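Surface presentation of antigens protein spaK (Salmonella typhimurium, PDB 2FM8) acts as a type III secretion chaperone that stores effectors such as SipA, SopA, SopE and SopE2 in the bacterial cytoplasm and keeps them competent for secretion. Local coordinates at residues 4-17 with 109-121. Numbering follows the deposited sequence.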
loop_
_atom_site.group_PDB
_atom_site.type_symbol
_atom_site.label_atom_id
_atom_site.label_comp_id
_atom_site.label_asym_id
_atom_site.label_seq_id
_atom_site.Cartn_x
_atom_site.Cartn_y
_atom_site.Cartn_z
ATOM N N LEU A 4 -5.959 -31.599 18.292
ATOM C CA LEU A 4 -5.121 -31.590 17.071
ATOM C C LEU A 4 -3.632 -31.638 17.389
ATOM O O LEU A 4 -3.120 -30.792 18.115
ATOM C CB LEU A 4 -5.389 -30.365 16.186
ATOM C CG LEU A 4 -4.467 -30.295 14.942
ATOM C CD1 LEU A 4 -4.837 -31.357 13.923
ATOM C CD2 LEU A 4 -4.496 -28.964 14.296
ATOM N N ASP A 5 -2.936 -32.613 16.819
ATOM C CA ASP A 5 -1.505 -32.725 17.018
ATOM C C ASP A 5 -0.834 -32.266 15.732
ATOM O O ASP A 5 -0.805 -32.998 14.745
ATOM C CB ASP A 5 -1.133 -34.165 17.367
ATOM C CG ASP A 5 0.318 -34.313 17.815
ATOM O OD1 ASP A 5 1.180 -33.458 17.517
ATOM O OD2 ASP A 5 0.599 -35.310 18.484
ATOM N N ILE A 6 -0.302 -31.047 15.748
ATOM C CA ILE A 6 0.284 -30.452 14.536
ATOM C C ILE A 6 1.567 -31.180 14.058
ATOM O O ILE A 6 1.759 -31.402 12.860
ATOM C CB ILE A 6 0.474 -28.900 14.688
ATOM C CG1 ILE A 6 0.796 -28.253 13.337
ATOM C CG2 ILE A 6 1.551 -28.547 15.697
ATOM C CD1 ILE A 6 -0.276 -28.435 12.297
ATOM N N ALA A 7 2.432 -31.565 14.995
ATOM C CA ALA A 7 3.602 -32.363 14.648
ATOM C C ALA A 7 3.184 -33.636 13.901
ATOM O O ALA A 7 3.785 -33.991 12.886
ATOM C CB ALA A 7 4.426 -32.715 15.897
ATOM N N GLU A 8 2.140 -34.308 14.371
ATOM C CA GLU A 8 1.762 -35.562 13.730
ATOM C C GLU A 8 1.123 -35.326 12.372
ATOM O O GLU A 8 1.325 -36.122 11.436
ATOM C CB GLU A 8 0.890 -36.445 14.622
ATOM C CG GLU A 8 1.683 -37.240 15.681
ATOM C CD GLU A 8 3.060 -37.821 15.199
ATOM O OE1 GLU A 8 3.114 -38.547 14.161
ATOM O OE2 GLU A 8 4.086 -37.540 15.883
ATOM N N LEU A 9 0.398 -34.219 12.260
ATOM C CA LEU A 9 -0.138 -33.799 10.977
ATOM C C LEU A 9 0.978 -33.510 9.955
ATOM O O LEU A 9 0.916 -33.983 8.813
ATOM C CB LEU A 9 -1.033 -32.564 11.139
ATOM C CG LEU A 9 -2.067 -32.370 10.035
ATOM C CD1 LEU A 9 -2.972 -33.599 9.918
ATOM C CD2 LEU A 9 -2.884 -31.097 10.275
ATOM N N VAL A 10 1.976 -32.733 10.377
ATOM C CA VAL A 10 3.102 -32.360 9.529
ATOM C C VAL A 10 3.887 -33.623 9.110
ATOM O O VAL A 10 4.220 -33.806 7.944
ATOM C CB VAL A 10 4.016 -31.352 10.263
ATOM C CG1 VAL A 10 5.357 -31.200 9.567
ATOM C CG2 VAL A 10 3.321 -29.986 10.360
ATOM N N ARG A 11 4.165 -34.493 10.080
ATOM C CA ARG A 11 4.934 -35.713 9.827
ATOM C C ARG A 11 4.204 -36.566 8.759
ATOM O O ARG A 11 4.792 -37.057 7.786
ATOM C CB ARG A 11 5.159 -36.453 11.163
ATOM C CG ARG A 11 5.897 -37.736 11.043
ATOM C CD ARG A 11 6.290 -38.394 12.431
ATOM N NE ARG A 11 7.590 -37.878 12.916
ATOM C CZ ARG A 11 7.763 -36.961 13.880
ATOM N NH1 ARG A 11 6.727 -36.441 14.551
ATOM N NH2 ARG A 11 9.003 -36.569 14.191
ATOM N N SER A 12 2.900 -36.680 8.915
ATOM C CA SER A 12 2.095 -37.453 8.008
ATOM C C SER A 12 2.026 -36.854 6.605
ATOM O O SER A 12 2.136 -37.585 5.617
ATOM C CB SER A 12 0.697 -37.577 8.572
ATOM O OG SER A 12 -0.017 -38.501 7.799
ATOM N N ALA A 13 1.844 -35.537 6.515
ATOM C CA ALA A 13 1.838 -34.849 5.221
ATOM C C ALA A 13 3.143 -35.002 4.457
ATOM O O ALA A 13 3.141 -35.142 3.225
ATOM C CB ALA A 13 1.521 -33.363 5.398
ATOM N N LEU A 14 4.251 -34.936 5.182
ATOM C CA LEU A 14 5.565 -35.031 4.570
ATOM C C LEU A 14 5.817 -36.441 4.096
ATOM O O LEU A 14 6.465 -36.632 3.070
ATOM C CB LEU A 14 6.659 -34.574 5.532
ATOM C CG LEU A 14 6.623 -33.087 5.902
ATOM C CD1 LEU A 14 7.676 -32.840 6.977
ATOM C CD2 LEU A 14 6.839 -32.165 4.700
ATOM N N GLU A 15 5.261 -37.422 4.812
ATOM C CA GLU A 15 5.316 -38.807 4.380
ATOM C C GLU A 15 4.526 -39.002 3.102
ATOM O O GLU A 15 5.053 -39.575 2.156
ATOM C CB GLU A 15 4.779 -39.752 5.466
ATOM C CG GLU A 15 5.025 -41.237 5.152
ATOM C CD GLU A 15 4.595 -42.152 6.302
ATOM O OE1 GLU A 15 3.668 -41.760 7.071
ATOM O OE2 GLU A 15 5.185 -43.248 6.442
ATOM N N VAL A 16 3.278 -38.516 3.069
ATOM C CA VAL A 16 2.472 -38.529 1.826
ATOM C C VAL A 16 3.264 -37.897 0.638
ATOM O O VAL A 16 3.223 -38.382 -0.484
ATOM C CB VAL A 16 1.124 -37.747 1.994
ATOM C CG1 VAL A 16 0.394 -37.544 0.631
ATOM C CG2 VAL A 16 0.205 -38.445 2.992
ATOM N N SER A 17 3.994 -36.827 0.918
ATOM C CA SER A 17 4.750 -36.099 -0.112
ATOM C C SER A 17 5.985 -36.855 -0.583
ATOM O O SER A 17 6.558 -36.496 -1.605
ATOM C CB SER A 17 5.185 -34.727 0.418
ATOM O OG SER A 17 4.054 -33.930 0.672
ATOM N N LEU A 109 -7.247 -29.974 7.361
ATOM C CA LEU A 109 -6.586 -30.366 8.605
ATOM C C LEU A 109 -7.020 -31.754 9.080
ATOM O O LEU A 109 -6.584 -32.175 10.133
ATOM C CB LEU A 109 -6.868 -29.321 9.708
ATOM C CG LEU A 109 -6.366 -27.897 9.403
ATOM C CD1 LEU A 109 -6.881 -26.868 10.381
ATOM C CD2 LEU A 109 -4.840 -27.904 9.406
ATOM N N SER A 110 -7.844 -32.448 8.289
ATOM C CA SER A 110 -8.500 -33.697 8.697
ATOM C C SER A 110 -7.579 -34.917 8.668
ATOM O O SER A 110 -7.748 -35.835 9.443
ATOM C CB SER A 110 -9.676 -33.981 7.776
ATOM O OG SER A 110 -9.198 -34.242 6.459
ATOM N N ASP A 111 -6.606 -34.911 7.760
ATOM C CA ASP A 111 -5.659 -36.007 7.638
ATOM C C ASP A 111 -4.419 -35.490 6.914
ATOM O O ASP A 111 -4.391 -34.319 6.466
ATOM C CB ASP A 111 -6.308 -37.195 6.894
ATOM C CG ASP A 111 -6.911 -36.786 5.580
ATOM O OD1 ASP A 111 -6.155 -36.609 4.602
ATOM O OD2 ASP A 111 -8.151 -36.574 5.526
ATOM N N GLY A 112 -3.410 -36.347 6.818
ATOM C CA GLY A 112 -2.136 -36.017 6.215
ATOM C C GLY A 112 -2.198 -35.775 4.719
ATOM O O GLY A 112 -1.449 -34.945 4.196
ATOM N N GLU A 113 -3.088 -36.482 4.022
ATOM C CA GLU A 113 -3.227 -36.268 2.582
ATOM C C GLU A 113 -3.758 -34.867 2.299
ATOM O O GLU A 113 -3.256 -34.180 1.402
ATOM C CB GLU A 113 -4.124 -37.317 1.927
ATOM C CG GLU A 113 -3.458 -38.682 1.825
ATOM C CD GLU A 113 -4.386 -39.771 1.285
ATOM O OE1 GLU A 113 -3.882 -40.914 1.113
ATOM O OE2 GLU A 113 -5.604 -39.503 1.036
ATOM N N LYS A 114 -4.774 -34.467 3.062
ATOM C CA LYS A 114 -5.354 -33.140 2.971
ATOM C C LYS A 114 -4.328 -32.045 3.383
ATOM O O LYS A 114 -4.188 -31.028 2.689
ATOM C CB LYS A 114 -6.646 -33.043 3.800
ATOM C CG LYS A 114 -7.960 -33.528 3.076
ATOM C CD LYS A 114 -8.486 -32.502 2.068
ATOM C CE LYS A 114 -9.776 -32.958 1.287
ATOM N NZ LYS A 114 -10.447 -31.817 0.495
ATOM N N PHE A 115 -3.601 -32.259 4.482
ATOM C CA PHE A 115 -2.635 -31.258 4.891
ATOM C C PHE A 115 -1.465 -31.162 3.901
ATOM O O PHE A 115 -0.931 -30.088 3.695
ATOM C CB PHE A 115 -2.149 -31.469 6.326
ATOM C CG PHE A 115 -1.456 -30.263 6.904
ATOM C CD1 PHE A 115 -2.108 -29.038 6.972
ATOM C CD2 PHE A 115 -0.127 -30.343 7.339
ATOM C CE1 PHE A 115 -1.477 -27.917 7.485
ATOM C CE2 PHE A 115 0.522 -29.234 7.861
ATOM C CZ PHE A 115 -0.143 -28.010 7.923
ATOM N N SER A 116 -1.089 -32.295 3.307
ATOM C CA SER A 116 -0.079 -32.347 2.254
ATOM C C SER A 116 -0.474 -31.494 1.066
ATOM O O SER A 116 0.358 -30.827 0.505
ATOM C CB SER A 116 0.173 -33.792 1.805
ATOM O OG SER A 116 1.322 -33.902 0.971
ATOM N N THR A 117 -1.752 -31.505 0.703
ATOM C CA THR A 117 -2.251 -30.641 -0.366
ATOM C C THR A 117 -2.013 -29.168 -0.038
ATOM O O THR A 117 -1.572 -28.391 -0.898
ATOM C CB THR A 117 -3.748 -30.901 -0.627
ATOM O OG1 THR A 117 -3.900 -32.231 -1.170
ATOM C CG2 THR A 117 -4.353 -29.867 -1.583
ATOM N N ALA A 118 -2.303 -28.792 1.208
ATOM C CA ALA A 118 -2.059 -27.436 1.659
ATOM C C ALA A 118 -0.567 -27.088 1.655
ATOM O O ALA A 118 -0.202 -26.004 1.229
ATOM C CB ALA A 118 -2.638 -27.223 3.072
ATOM N N LEU A 119 0.286 -27.978 2.170
ATOM C CA LEU A 119 1.717 -27.673 2.233
ATOM C C LEU A 119 2.384 -27.575 0.861
ATOM O O LEU A 119 3.237 -26.716 0.640
ATOM C CB LEU A 119 2.498 -28.715 3.057
ATOM C CG LEU A 119 2.411 -28.689 4.578
ATOM C CD1 LEU A 119 3.219 -29.894 5.179
ATOM C CD2 LEU A 119 2.908 -27.404 5.130
ATOM N N ASN A 120 2.029 -28.487 -0.043
ATOM C CA ASN A 120 2.597 -28.483 -1.386
ATOM C C ASN A 120 2.067 -27.302 -2.192
ATOM O O ASN A 120 2.795 -26.702 -2.988
ATOM C CB ASN A 120 2.286 -29.801 -2.080
ATOM C CG ASN A 120 3.163 -30.939 -1.572
ATOM O OD1 ASN A 120 4.366 -30.980 -1.854
ATOM N ND2 ASN A 120 2.578 -31.845 -0.816
ATOM N N GLY A 121 0.795 -26.969 -1.969
ATOM C CA GLY A 121 0.200 -25.803 -2.585
ATOM C C GLY A 121 0.888 -24.523 -2.118
ATOM O O GLY A 121 1.205 -23.645 -2.919
HETATM O O HOH W 1 -3.111 -38.449 8.779
#
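The F115 ring carries CD2 of L9 over one face, a CH-pi contact 4.0 Å from the ring centroid, while I6 CD1, V10 CG2 and A13 CB approach the ring obliquely. The amide of N120 sends ND2 almost straight (167°) and in its own plane to S17 OG at 3.0 Å, and also to S116 O of the preceding turn. F115 drops as a knob into the hole formed by I6, L9, V10 and A13; its CG lies anti to the backbone N (chi1 -164°), carrying the ring into that hole. L9 also crosses L109 at about a right angle, its CD2 3.8 Å from L109 CD2. A13 answers as the reciprocal knob, its methyl set among G112, F115, S116 and L119. Where the helices come closest, small residues let the backbones meet: A13 CA lies 4.3 Å from G112 CA and makes a CA-H...O contact with G112 O. A water bridges G112 N and S12 OG, giving this first-turn amide a partner. S116 OG lies 2.7 Å from S17 OG and 3.2 Å from A13 O, so its single proton has two possible acceptors. OD1 of N120 is hydrogen-bonded to a polar side chain of the chain of another protein, whose apolar side chains pack on L14 and L119. Helix 6-17 crosses the 112-121 part of helix 112-132 at -78°; both lie against the antiparallel sheet of this class IB chaperone: I6, V10 and L119 reach I45 on strand 43-48, while L4, I6 and L109 touch V52 on strand 51-57.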